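Local coordinates for virulence protein vsdE (Salmonella enterica, PDB 5LQ6), which is a secreted virulence effector that works as a cysteine hydrolase and suppresses host immune responses, at residues V77-C82 / I184-T189; A81-N86 / D166-V171; I110-K113 / E119-Q122; S128-E133 / E198-F203. The protein carries 4 engineered substitutions. All coordinates share one frame; numbering follows the deposited sequence. Where two conformers were deposited one is given.

Interactions 1 and 2 form the buried centre of the fold and share helix 76-89: its early turns face the loop after strand 180-184, and its middle turns face strand 163-172. In each a leucine does most of the packing, on Ser-186 and Trp-187 in interaction 1 and on the Asn-168 amide in interaction 2, with ordered water between polar groups. Interaction 3, partly buried, folds the chain back on helix 108-116, which packs on helix 76-89 through Val-111. Interaction 4 lies on the other side of the sheet, reached through Phe-167. Both outer contacts have a lysine-carboxylate pair at the surface, long in interaction 3 and close in interaction 4.

Interaction 1: residues V77-C82 / I184-T189; sequences VLLSAC and IDSWKT
Asp-185 OD1 is gripped by three groups: water 2 donates to it at 2.7 Å, and the backbone N atoms of Trp-187 and Lys-188 add weak bonds. Water 2 also donates to Ser-80 OG; because that side chain has two conformers, the bridge to helix 76-89 is probably not always complete. The setting is consistent with a papain-like cysteine hydrolase, whose helix would start at the probable nucleophile Cys-76; Cys-76, His-165 and Asp-185 have charge-relay geometry, and OD2 of Asp-185 is hydrogen-bonded to His-165 NE2. One oxygen of Asp-185 is thus held by its own type I turn and by water, the other by His-165, which should restrict rotation of the carboxylate. Water 1 accepts from Ser-186 N at 2.8 Å, satisfying that buried amide.

Direct touching falls to Leu-79, whose apolar chain suits the buried gap between helix and loop. Its CB lies 3.5 Å from Ser-186 OG, a small hydroxyl that chi1 of 64° sets between its own backbone N and carbonyl carbon. The indole of Trp-187, turned away from the helix, meets the ring of His-165 edge-to-face. Leu-79 and Trp-187 cross at about a right angle: methyl CD1 of Leu-79 rests 3.9 Å from Trp-187 CB, at the edge of the indole and near its plane.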
loop_
_atom_site.group_PDB
_atom_site.type_symbol
_atom_site.label_atom_id
_atom_site.label_comp_id
_atom_site.label_asym_id
_atom_site.label_seq_id
_atom_site.Cartn_x
_atom_site.Cartn_y
_atom_site.Cartn_z
ATOM N N VAL A 77 3.047 -6.874 -1.602
ATOM C CA VAL A 77 2.644 -6.052 -2.752
ATOM C C VAL A 77 1.132 -6.165 -2.920
ATOM O O VAL A 77 0.417 -5.169 -3.093
ATOM C CB VAL A 77 3.367 -6.465 -4.009
ATOM C CG1 VAL A 77 2.810 -5.736 -5.221
ATOM C CG2 VAL A 77 4.850 -6.237 -3.837
ATOM N N LEU A 78 0.608 -7.388 -2.826
ATOM C CA LEU A 78 -0.835 -7.532 -2.929
ATOM C C LEU A 78 -1.595 -6.913 -1.781
ATOM O O LEU A 78 -2.601 -6.200 -1.979
ATOM C CB LEU A 78 -1.222 -9.038 -3.075
ATOM C CG LEU A 78 -2.711 -9.321 -3.305
ATOM C CD1 LEU A 78 -3.333 -8.627 -4.515
ATOM C CD2 LEU A 78 -2.904 -10.823 -3.398
ATOM N N LEU A 79 -1.096 -7.161 -0.571
ATOM C CA LEU A 79 -1.727 -6.602 0.623
ATOM C C LEU A 79 -1.821 -5.089 0.571
ATOM O O LEU A 79 -2.831 -4.488 0.879
ATOM C CB LEU A 79 -1.020 -7.030 1.891
ATOM C CG LEU A 79 -1.120 -8.508 2.307
ATOM C CD1 LEU A 79 -0.166 -8.766 3.410
ATOM C CD2 LEU A 79 -2.565 -8.747 2.719
ATOM N N SER A 80 -0.706 -4.460 0.204
ATOM C CA SER A 80 -0.669 -3.006 0.199
ATOM C C SER A 80 -1.580 -2.405 -0.839
ATOM O O SER A 80 -2.164 -1.354 -0.639
ATOM C CB SER A 80 0.755 -2.527 -0.005
ATOM O OG SER A 80 1.638 -2.966 1.006
ATOM N N ALA A 81 -1.704 -3.077 -2.000
ATOM C CA ALA A 81 -2.602 -2.616 -3.041
ATOM C C ALA A 81 -4.066 -2.789 -2.645
ATOM O O ALA A 81 -4.886 -1.885 -2.846
ATOM C CB ALA A 81 -2.304 -3.385 -4.312
ATOM N N CYS A 82 -4.392 -3.894 -2.035
ATOM C CA CYS A 82 -5.724 -4.150 -1.469
ATOM C C CYS A 82 -6.101 -3.057 -0.469
ATOM O O CYS A 82 -7.162 -2.476 -0.496
ATOM C CB CYS A 82 -5.788 -5.489 -0.764
ATOM S SG CYS A 82 -5.869 -6.919 -1.867
ATOM N N ILE A 184 1.558 2.241 7.687
ATOM C CA ILE A 184 0.729 1.051 7.896
ATOM C C ILE A 184 1.426 -0.106 7.187
ATOM O O ILE A 184 1.707 -0.017 6.004
ATOM C CB ILE A 184 -0.694 1.192 7.372
ATOM C CG1 ILE A 184 -1.359 2.440 7.895
ATOM C CG2 ILE A 184 -1.492 -0.037 7.695
ATOM C CD1 ILE A 184 -2.466 2.923 7.008
ATOM N N ASP A 185 1.718 -1.176 7.893
ATOM C CA ASP A 185 2.325 -2.367 7.265
ATOM C C ASP A 185 1.440 -3.532 7.596
ATOM O O ASP A 185 1.669 -4.214 8.617
ATOM C CB ASP A 185 3.790 -2.553 7.658
ATOM C CG ASP A 185 4.489 -3.582 6.835
ATOM O OD1 ASP A 185 3.803 -4.388 6.187
ATOM O OD2 ASP A 185 5.735 -3.557 6.795
ATOM N N SER A 186 0.445 -3.821 6.748
ATOM C CA SER A 186 -0.519 -4.880 7.018
ATOM C C SER A 186 0.129 -6.251 6.953
ATOM O O SER A 186 -0.411 -7.225 7.522
ATOM C CB SER A 186 -1.701 -4.803 6.098
ATOM O OG SER A 186 -1.317 -5.021 4.728
ATOM N N TRP A 187 1.278 -6.354 6.310
ATOM C CA TRP A 187 2.071 -7.602 6.279
ATOM C C TRP A 187 2.749 -7.907 7.593
ATOM O O TRP A 187 2.941 -9.084 7.984
ATOM C CB TRP A 187 3.084 -7.491 5.141
ATOM C CG TRP A 187 4.048 -8.599 5.001
ATOM C CD1 TRP A 187 3.861 -9.713 4.252
ATOM C CD2 TRP A 187 5.311 -8.707 5.610
ATOM N NE1 TRP A 187 4.959 -10.532 4.369
ATOM C CE2 TRP A 187 5.888 -9.920 5.161
ATOM C CE3 TRP A 187 6.059 -7.877 6.436
ATOM C CZ2 TRP A 187 7.164 -10.332 5.574
ATOM C CZ3 TRP A 187 7.365 -8.301 6.844
ATOM C CH2 TRP A 187 7.861 -9.520 6.425
ATOM N N LYS A 188 3.190 -6.871 8.300
ATOM C CA LYS A 188 3.985 -7.005 9.518
ATOM C C LYS A 188 3.011 -7.103 10.685
ATOM O O LYS A 188 2.737 -6.105 11.364
ATOM C CB LYS A 188 4.950 -5.804 9.665
ATOM C CG LYS A 188 5.936 -5.878 10.842
ATOM C CD LYS A 188 7.131 -6.789 10.630
ATOM C CE LYS A 188 8.077 -6.658 11.798
ATOM N NZ LYS A 188 9.282 -7.539 11.715
ATOM N N THR A 189 2.481 -8.305 10.914
ATOM C CA THR A 189 1.364 -8.451 11.816
ATOM C C THR A 189 1.767 -8.236 13.276
ATOM O O THR A 189 0.893 -7.960 14.084
ATOM C CB THR A 189 0.701 -9.796 11.656
ATOM O OG1 THR A 189 1.722 -10.772 11.793
ATOM C CG2 THR A 189 0.006 -9.920 10.304
HETATM O O HOH W 1 0.259 -2.895 4.069
HETATM O O HOH W 2 2.677 -4.232 3.711
#

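Interaction 2: residues A81-N86 / D166-V171; sequences ACLHYN and DFNAVV
Asn-168 reaches from strand 163-172 to Leu-83 and His-84 on helix 76-89. Its chi1 of -59° sets CG beside its own backbone N and opposite its carbonyl carbon, sending the amide to the helix. Asn-168 CB stands 4.1 Å from methyl CD2 of Leu-83, and the same methyl presses closer on the amide, 3.7 Å from Asn-168 CG. OD1 also looks onto that methyl, at 3.7 Å. CB and CG of Leu-83 come almost as near to ND2, so the leucine lies across the whole amide. Leucine fits here because its fork offers one methyl to the strand, while the side chain also touches Met-61 of helix 55-65. This buried seam, a central helix against an antiparallel sheet, is consistent with a papain-like fold; the strand pairs with 180-184 and 147-157 as its neighbours.

At the far end, ND2 puts its two hydrogens to use. One bond goes to the backbone O of Ser-80, a turn earlier on the helix; the other goes to water 3, which accepts at 3.0 Å. That water sits in the plane of the His-84 imidazole, at its edge, 2.9 Å from ND1. NE2 of His-84 is paired with Tyr-214 N. Asn-168 ND2 also lies 3.9 Å from His-84 CB, a plain packing contact.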
loop_
_atom_site.group_PDB
_atom_site.type_symbol
_atom_site.label_atom_id
_atom_site.label_comp_id
_atom_site.label_asym_id
_atom_site.label_seq_id
_atom_site.Cartn_x
_atom_site.Cartn_y
_atom_site.Cartn_z
ATOM N N ALA A 81 -1.704 -3.077 -2.000
ATOM C CA ALA A 81 -2.602 -2.616 -3.041
ATOM C C ALA A 81 -4.066 -2.789 -2.645
ATOM O O ALA A 81 -4.886 -1.885 -2.846
ATOM C CB ALA A 81 -2.304 -3.385 -4.312
ATOM N N CYS A 82 -4.392 -3.894 -2.035
ATOM C CA CYS A 82 -5.724 -4.150 -1.469
ATOM C C CYS A 82 -6.101 -3.057 -0.469
ATOM O O CYS A 82 -7.162 -2.476 -0.496
ATOM C CB CYS A 82 -5.788 -5.489 -0.764
ATOM S SG CYS A 82 -5.869 -6.919 -1.867
ATOM N N LEU A 83 -5.172 -2.791 0.453
ATOM C CA LEU A 83 -5.447 -1.782 1.463
ATOM C C LEU A 83 -5.630 -0.433 0.832
ATOM O O LEU A 83 -6.490 0.347 1.224
ATOM C CB LEU A 83 -4.310 -1.769 2.495
ATOM C CG LEU A 83 -4.475 -0.804 3.655
ATOM C CD1 LEU A 83 -5.795 -1.037 4.378
ATOM C CD2 LEU A 83 -3.291 -0.934 4.620
ATOM N N HIS A 84 -4.771 -0.063 -0.127
ATOM C CA HIS A 84 -4.916 1.210 -0.821
ATOM C C HIS A 84 -6.270 1.387 -1.498
ATOM O O HIS A 84 -6.883 2.447 -1.466
ATOM C CB HIS A 84 -3.766 1.369 -1.806
ATOM C CG HIS A 84 -3.658 2.713 -2.429
ATOM N ND1 HIS A 84 -3.191 3.810 -1.745
ATOM C CD2 HIS A 84 -3.873 3.137 -3.689
ATOM C CE1 HIS A 84 -3.203 4.861 -2.528
ATOM N NE2 HIS A 84 -3.590 4.481 -3.729
ATOM N N TYR A 85 -6.677 0.328 -2.169
ATOM C CA TYR A 85 -7.987 0.311 -2.795
ATOM C C TYR A 85 -9.118 0.494 -1.784
ATOM O O TYR A 85 -10.022 1.293 -2.016
ATOM C CB TYR A 85 -8.166 -0.997 -3.556
ATOM C CG TYR A 85 -9.497 -1.215 -4.255
ATOM C CD1 TYR A 85 -10.575 -1.722 -3.597
ATOM C CD2 TYR A 85 -9.612 -0.885 -5.579
ATOM C CE1 TYR A 85 -11.779 -1.946 -4.287
ATOM C CE2 TYR A 85 -10.802 -1.126 -6.287
ATOM C CZ TYR A 85 -11.865 -1.638 -5.592
ATOM O OH TYR A 85 -13.107 -1.858 -6.263
ATOM N N ASN A 86 -9.076 -0.251 -0.698
ATOM C CA ASN A 86 -10.103 -0.170 0.362
ATOM C C ASN A 86 -10.139 1.247 0.958
ATOM O O ASN A 86 -11.199 1.824 1.184
ATOM C CB ASN A 86 -9.851 -1.199 1.453
ATOM C CG ASN A 86 -10.093 -2.630 0.981
ATOM O OD1 ASN A 86 -10.600 -2.822 -0.135
ATOM N ND2 ASN A 86 -9.678 -3.581 1.747
ATOM N N ASP A 166 6.612 -3.555 0.011
ATOM C CA ASP A 166 5.584 -2.532 -0.090
ATOM C C ASP A 166 4.787 -2.443 1.199
ATOM O O ASP A 166 4.582 -3.418 1.880
ATOM C CB ASP A 166 4.591 -2.812 -1.224
ATOM C CG ASP A 166 5.081 -2.415 -2.611
ATOM O OD1 ASP A 166 6.288 -2.181 -2.779
ATOM O OD2 ASP A 166 4.236 -2.346 -3.521
ATOM N N PHE A 167 4.368 -1.218 1.515
ATOM C CA PHE A 167 3.529 -0.918 2.658
ATOM C C PHE A 167 2.755 0.367 2.353
ATOM O O PHE A 167 2.744 0.816 1.211
ATOM C CB PHE A 167 4.317 -0.899 3.968
ATOM C CG PHE A 167 5.519 0.020 3.966
ATOM C CD1 PHE A 167 6.677 -0.370 3.353
ATOM C CD2 PHE A 167 5.460 1.285 4.543
ATOM C CE1 PHE A 167 7.792 0.450 3.357
ATOM C CE2 PHE A 167 6.571 2.110 4.534
ATOM C CZ PHE A 167 7.716 1.701 3.922
ATOM N N ASN A 168 2.079 0.917 3.318
ATOM C CA ASN A 168 1.148 2.021 3.097
ATOM C C ASN A 168 1.424 3.201 3.998
ATOM O O ASN A 168 2.108 3.100 5.011
ATOM C CB ASN A 168 -0.316 1.576 3.284
ATOM C CG ASN A 168 -0.720 0.459 2.338
ATOM O OD1 ASN A 168 -0.306 -0.685 2.489
ATOM N ND2 ASN A 168 -1.526 0.813 1.352
ATOM N N ALA A 169 0.930 4.369 3.614
ATOM C CA ALA A 169 1.043 5.549 4.453
ATOM C C ALA A 169 -0.254 6.358 4.247
ATOM O O ALA A 169 -0.702 6.554 3.106
ATOM C CB ALA A 169 2.245 6.368 4.100
ATOM N N VAL A 170 -0.844 6.827 5.346
ATOM C CA VAL A 170 -2.026 7.655 5.306
ATOM C C VAL A 170 -1.845 8.842 6.223
ATOM O O VAL A 170 -1.380 8.700 7.346
ATOM C CB VAL A 170 -3.287 6.880 5.692
ATOM C CG1 VAL A 170 -4.550 7.732 5.740
ATOM C CG2 VAL A 170 -3.557 5.713 4.733
ATOM N N VAL A 171 -2.232 10.002 5.741
ATOM C CA VAL A 171 -2.240 11.229 6.583
ATOM C C VAL A 171 -3.503 11.255 7.412
ATOM O O VAL A 171 -4.635 11.132 6.886
ATOM C CB VAL A 171 -2.139 12.490 5.700
ATOM C CG1 VAL A 171 -2.217 13.744 6.557
ATOM C CG2 VAL A 171 -0.891 12.483 4.851
HETATM O O HOH W 3 -2.534 3.674 1.113
#

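Interaction 3: residues I110-K113 / E119-Q122; sequences IVDK and ELNQ
With CG beside its backbone N (chi1 -79°), Asp-112 swings its carboxylate off helix 108-116 toward Leu-120 (chi1 -55°), whose side chain crosses that of Asp-112 at about a right angle. The helix and the loop that follows it are thus joined by a short chain reversal closed through a side chain: Leu-120 N donates to Asp-112 OD2 at 3.1 Å. The bond is nearly straight at the hydrogen, yet it arrives from above the carboxylate plane, 40° out of it. Leu-120 CG sits 3.4 Å from Asp-112 OD2, so an apolar chain probably shields the carboxylate, and the Leu-120 side chain also touches Tyr-214. Glu-119 CA packs 3.9 Å from Asp-112 CB.

Farther out, Lys-113 and Glu-119 run side by side and point the same way. Their extended chains touch by carbon, Lys-113 CE lying 3.8 Å from Glu-119 CG, whereas the salt bridge from Lys-113 NZ to Glu-119 OE2 is long at 3.9 Å.

Buried Asp-112 forms a salt bridge through OD1 with Arg-212 NH2 of strand 209-212; the amide and the guanidinium together probably favour its ionised form, while the exposed lysine-glutamate pair should contribute only modestly.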
loop_
_atom_site.group_PDB
_atom_site.type_symbol
_atom_site.label_atom_id
_atom_site.label_comp_id
_atom_site.label_asym_id
_atom_site.label_seq_id
_atom_site.Cartn_x
_atom_site.Cartn_y
_atom_site.Cartn_z
ATOM N N ILE A 110 1.835 -5.627 -12.457
ATOM C CA ILE A 110 0.757 -6.579 -12.709
ATOM C C ILE A 110 -0.323 -6.421 -11.658
ATOM O O ILE A 110 -1.522 -6.368 -11.962
ATOM C CB ILE A 110 1.281 -8.043 -12.755
ATOM C CG1 ILE A 110 2.263 -8.178 -13.919
ATOM C CG2 ILE A 110 0.130 -9.059 -12.789
ATOM C CD1 ILE A 110 2.839 -9.585 -14.029
ATOM N N VAL A 111 0.079 -6.282 -10.387
ATOM C CA VAL A 111 -0.917 -6.108 -9.353
ATOM C C VAL A 111 -1.720 -4.831 -9.575
ATOM O O VAL A 111 -2.952 -4.831 -9.437
ATOM C CB VAL A 111 -0.281 -6.132 -7.918
ATOM C CG1 VAL A 111 -1.232 -5.671 -6.833
ATOM C CG2 VAL A 111 0.301 -7.515 -7.624
ATOM N N ASP A 112 -1.064 -3.734 -9.926
ATOM C CA ASP A 112 -1.747 -2.496 -10.135
ATOM C C ASP A 112 -2.700 -2.577 -11.360
ATOM O O ASP A 112 -3.810 -2.070 -11.328
ATOM C CB ASP A 112 -0.755 -1.340 -10.392
ATOM C CG ASP A 112 -0.122 -0.792 -9.149
ATOM O OD1 ASP A 112 -0.462 -1.197 -7.974
ATOM O OD2 ASP A 112 0.746 0.143 -9.355
ATOM N N LYS A 113 -2.223 -3.221 -12.429
ATOM C CA LYS A 113 -3.053 -3.367 -13.615
ATOM C C LYS A 113 -4.351 -4.115 -13.275
ATOM O O LYS A 113 -5.421 -3.759 -13.741
ATOM C CB LYS A 113 -2.276 -4.060 -14.721
ATOM C CG LYS A 113 -1.343 -3.127 -15.453
ATOM C CD LYS A 113 -0.500 -3.820 -16.512
ATOM C CE LYS A 113 0.458 -2.820 -17.108
ATOM N NZ LYS A 113 1.197 -3.440 -18.236
ATOM N N GLU A 119 -1.014 0.883 -14.172
ATOM C CA GLU A 119 0.099 1.115 -13.241
ATOM C C GLU A 119 -0.072 2.461 -12.584
ATOM O O GLU A 119 -0.465 3.410 -13.234
ATOM C CB GLU A 119 1.452 1.094 -13.950
ATOM C CG GLU A 119 1.703 -0.143 -14.758
ATOM C CD GLU A 119 3.143 -0.236 -15.239
ATOM O OE1 GLU A 119 4.069 0.158 -14.471
ATOM O OE2 GLU A 119 3.337 -0.746 -16.364
ATOM N N LEU A 120 0.165 2.544 -11.280
ATOM C CA LEU A 120 0.036 3.821 -10.577
ATOM C C LEU A 120 1.321 4.640 -10.804
ATOM O O LEU A 120 2.391 4.099 -10.855
ATOM C CB LEU A 120 -0.186 3.592 -9.078
ATOM C CG LEU A 120 -1.353 2.704 -8.687
ATOM C CD1 LEU A 120 -1.469 2.619 -7.170
ATOM C CD2 LEU A 120 -2.647 3.215 -9.346
ATOM N N ASN A 121 1.178 5.919 -11.017
ATOM C CA ASN A 121 2.378 6.733 -11.312
ATOM C C ASN A 121 3.169 6.887 -10.004
ATOM O O ASN A 121 2.594 7.037 -8.936
ATOM C CB ASN A 121 2.037 8.114 -11.884
ATOM C CG ASN A 121 1.075 8.887 -10.999
ATOM O OD1 ASN A 121 0.255 8.293 -10.314
ATOM N ND2 ASN A 121 1.169 10.207 -11.015
ATOM N N GLN A 122 4.461 6.771 -10.136
ATOM C CA GLN A 122 5.357 6.791 -9.001
ATOM C C GLN A 122 5.994 8.163 -8.855
ATOM O O GLN A 122 6.013 8.984 -9.770
ATOM C CB GLN A 122 6.448 5.763 -9.195
ATOM C CG GLN A 122 5.973 4.347 -9.263
ATOM C CD GLN A 122 7.004 3.390 -8.729
ATOM O OE1 GLN A 122 8.094 3.297 -9.285
ATOM N NE2 GLN A 122 6.689 2.710 -7.608
#

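Interaction 4: residues S128-E133 / E198-F203; sequences SIDEVE and EIKKHF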
loop_
_atom_site.group_PDB
_atom_site.type_symbol
_atom_site.label_atom_id
_atom_site.label_comp_id
_atom_site.label_asym_id
_atom_site.label_seq_id
_atom_site.Cartn_x
_atom_site.Cartn_y
_atom_site.Cartn_z
ATOM N N SER A 128 15.201 8.153 2.048
ATOM C CA SER A 128 14.990 7.795 3.423
ATOM C C SER A 128 13.504 7.807 3.724
ATOM O O SER A 128 12.711 8.473 3.056
ATOM C CB SER A 128 15.740 8.757 4.396
ATOM O OG SER A 128 15.136 10.004 4.340
ATOM N N ILE A 129 13.120 7.064 4.751
ATOM C CA ILE A 129 11.728 7.087 5.212
ATOM C C ILE A 129 11.352 8.455 5.744
ATOM O O ILE A 129 10.242 8.905 5.611
ATOM C CB ILE A 129 11.501 5.878 6.160
ATOM C CG1 ILE A 129 9.991 5.591 6.328
ATOM C CG2 ILE A 129 12.148 6.132 7.463
ATOM C CD1 ILE A 129 9.364 5.047 5.100
ATOM N N ASP A 130 12.321 9.205 6.287
ATOM C CA ASP A 130 12.082 10.562 6.697
ATOM C C ASP A 130 11.689 11.451 5.544
ATOM O O ASP A 130 10.811 12.315 5.624
ATOM C CB ASP A 130 13.355 11.132 7.384
ATOM C CG ASP A 130 13.902 10.190 8.428
ATOM O OD1 ASP A 130 14.579 9.139 8.050
ATOM O OD2 ASP A 130 13.572 10.470 9.590
ATOM N N GLU A 131 12.368 11.262 4.426
ATOM C CA GLU A 131 12.045 12.015 3.220
ATOM C C GLU A 131 10.707 11.607 2.627
ATOM O O GLU A 131 9.984 12.448 2.072
ATOM C CB GLU A 131 13.184 11.860 2.270
ATOM C CG GLU A 131 14.368 12.691 2.766
ATOM C CD GLU A 131 15.639 12.439 2.006
ATOM O OE1 GLU A 131 16.293 11.448 2.354
ATOM O OE2 GLU A 131 15.993 13.270 1.102
ATOM N N VAL A 132 10.385 10.320 2.703
ATOM C CA VAL A 132 9.043 9.860 2.351
ATOM C C VAL A 132 7.990 10.603 3.169
ATOM O O VAL A 132 7.000 11.109 2.599
ATOM C CB VAL A 132 8.915 8.362 2.554
ATOM C CG1 VAL A 132 7.453 7.923 2.413
ATOM C CG2 VAL A 132 9.782 7.573 1.568
ATOM N N GLU A 133 8.184 10.679 4.480
ATOM C CA GLU A 133 7.205 11.393 5.321
ATOM C C GLU A 133 7.050 12.850 4.889
ATOM O O GLU A 133 5.958 13.354 4.763
ATOM C CB GLU A 133 7.620 11.299 6.799
ATOM C CG GLU A 133 6.698 12.015 7.748
ATOM C CD GLU A 133 7.257 12.135 9.156
ATOM O OE1 GLU A 133 8.426 12.543 9.309
ATOM O OE2 GLU A 133 6.534 11.792 10.108
ATOM N N GLU A 198 10.006 3.236 14.674
ATOM C CA GLU A 198 9.962 1.788 14.614
ATOM C C GLU A 198 10.240 1.326 13.202
ATOM O O GLU A 198 11.012 0.380 13.003
ATOM C CB GLU A 198 8.574 1.291 15.073
ATOM C CG GLU A 198 8.468 1.303 16.573
ATOM C CD GLU A 198 7.073 1.223 17.094
ATOM O OE1 GLU A 198 6.090 1.245 16.319
ATOM O OE2 GLU A 198 6.917 1.126 18.318
ATOM N N ILE A 199 9.609 1.921 12.189
ATOM C CA ILE A 199 9.814 1.437 10.845
ATOM C C ILE A 199 11.245 1.687 10.354
ATOM O O ILE A 199 11.782 0.898 9.577
ATOM C CB ILE A 199 8.708 1.978 9.916
ATOM C CG1 ILE A 199 8.516 1.010 8.735
ATOM C CG2 ILE A 199 8.979 3.411 9.552
ATOM C CD1 ILE A 199 7.363 1.371 7.841
ATOM N N LYS A 200 11.859 2.745 10.822
ATOM C CA LYS A 200 13.265 3.058 10.487
ATOM C C LYS A 200 14.218 1.941 10.894
ATOM O O LYS A 200 15.282 1.789 10.255
ATOM C CB LYS A 200 13.730 4.355 11.152
ATOM C CG LYS A 200 13.197 5.609 10.517
ATOM C CD LYS A 200 13.782 6.895 11.076
ATOM C CE LYS A 200 15.204 7.082 10.560
ATOM N NZ LYS A 200 15.671 8.447 10.872
ATOM N N LYS A 201 13.872 1.152 11.907
ATOM C CA LYS A 201 14.673 -0.008 12.328
ATOM C C LYS A 201 14.843 -1.018 11.238
ATOM O O LYS A 201 15.807 -1.767 11.249
ATOM C CB LYS A 201 14.052 -0.717 13.547
ATOM C CG LYS A 201 13.898 0.146 14.785
ATOM C CD LYS A 201 15.155 0.819 15.227
ATOM C CE LYS A 201 14.931 1.560 16.558
ATOM N NZ LYS A 201 13.881 0.911 17.423
ATOM N N HIS A 202 13.932 -1.028 10.264
ATOM C CA HIS A 202 13.965 -2.006 9.191
ATOM C C HIS A 202 14.770 -1.522 7.987
ATOM O O HIS A 202 14.798 -2.233 6.972
ATOM C CB HIS A 202 12.566 -2.382 8.750
ATOM C CG HIS A 202 11.712 -2.851 9.858
ATOM N ND1 HIS A 202 12.073 -3.918 10.649
ATOM C CD2 HIS A 202 10.504 -2.429 10.302
ATOM C CE1 HIS A 202 11.143 -4.100 11.567
ATOM N NE2 HIS A 202 10.181 -3.226 11.358
ATOM N N PHE A 203 15.443 -0.384 8.109
ATOM C CA PHE A 203 16.321 0.101 7.019
ATOM C C PHE A 203 17.717 0.448 7.513
ATOM O O PHE A 203 17.883 0.965 8.602
ATOM C CB PHE A 203 15.674 1.306 6.349
ATOM C CG PHE A 203 14.326 1.012 5.797
ATOM C CD1 PHE A 203 14.195 0.339 4.580
ATOM C CD2 PHE A 203 13.207 1.391 6.487
ATOM C CE1 PHE A 203 12.960 0.082 4.077
ATOM C CE2 PHE A 203 11.934 1.096 5.980
ATOM C CZ PHE A 203 11.835 0.410 4.803
#
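Ile-199, the first residue of 198-203 to touch helix 129-143, offers its CG2 methyl to Ile-129 CG1 at 4.0 Å, the two chains crossing at about a right angle. Branching at CB suits it: CG2 serves this helix, while CD1 at the end of the other branch reaches the ring of Phe-167 on strand 163-172.

Lys-200 follows and works with both its halves. Its CG is squeezed to 3.3 Å from Ile-129 CG2, tighter than usual for two carbons. A bend at chi3 (75°) then turns the amine out of line and over to Asp-130. There Lys-200 NZ donates to Asp-130 OD1 at 3.1 Å, arriving on the syn side and only 17° out of the carboxylate plane; OD2 takes a weak share. The long aliphatic stem thus covers a buried isoleucine while the charge stays at the surface.

Lys-200 to Phe-203 makes a type I turn, after which Phe-203 points its CB back toward the helix and meets Phe-209 edge-to-face.

On the facing segment, Ser-128 is the N-cap: its OG accepts from Glu-131 N at 3.0 Å and donates to Glu-131 OE1 at 2.7 Å. Asp-130 therefore lies in the first turn, where an acid would probably be favoured by the helix dipole. The contact joins the capped start of helix 129-143 to the end region of helix 196-200, on the sheet face that carries Phe-167, opposite helix 76-89, in what is probably a papain-like fold.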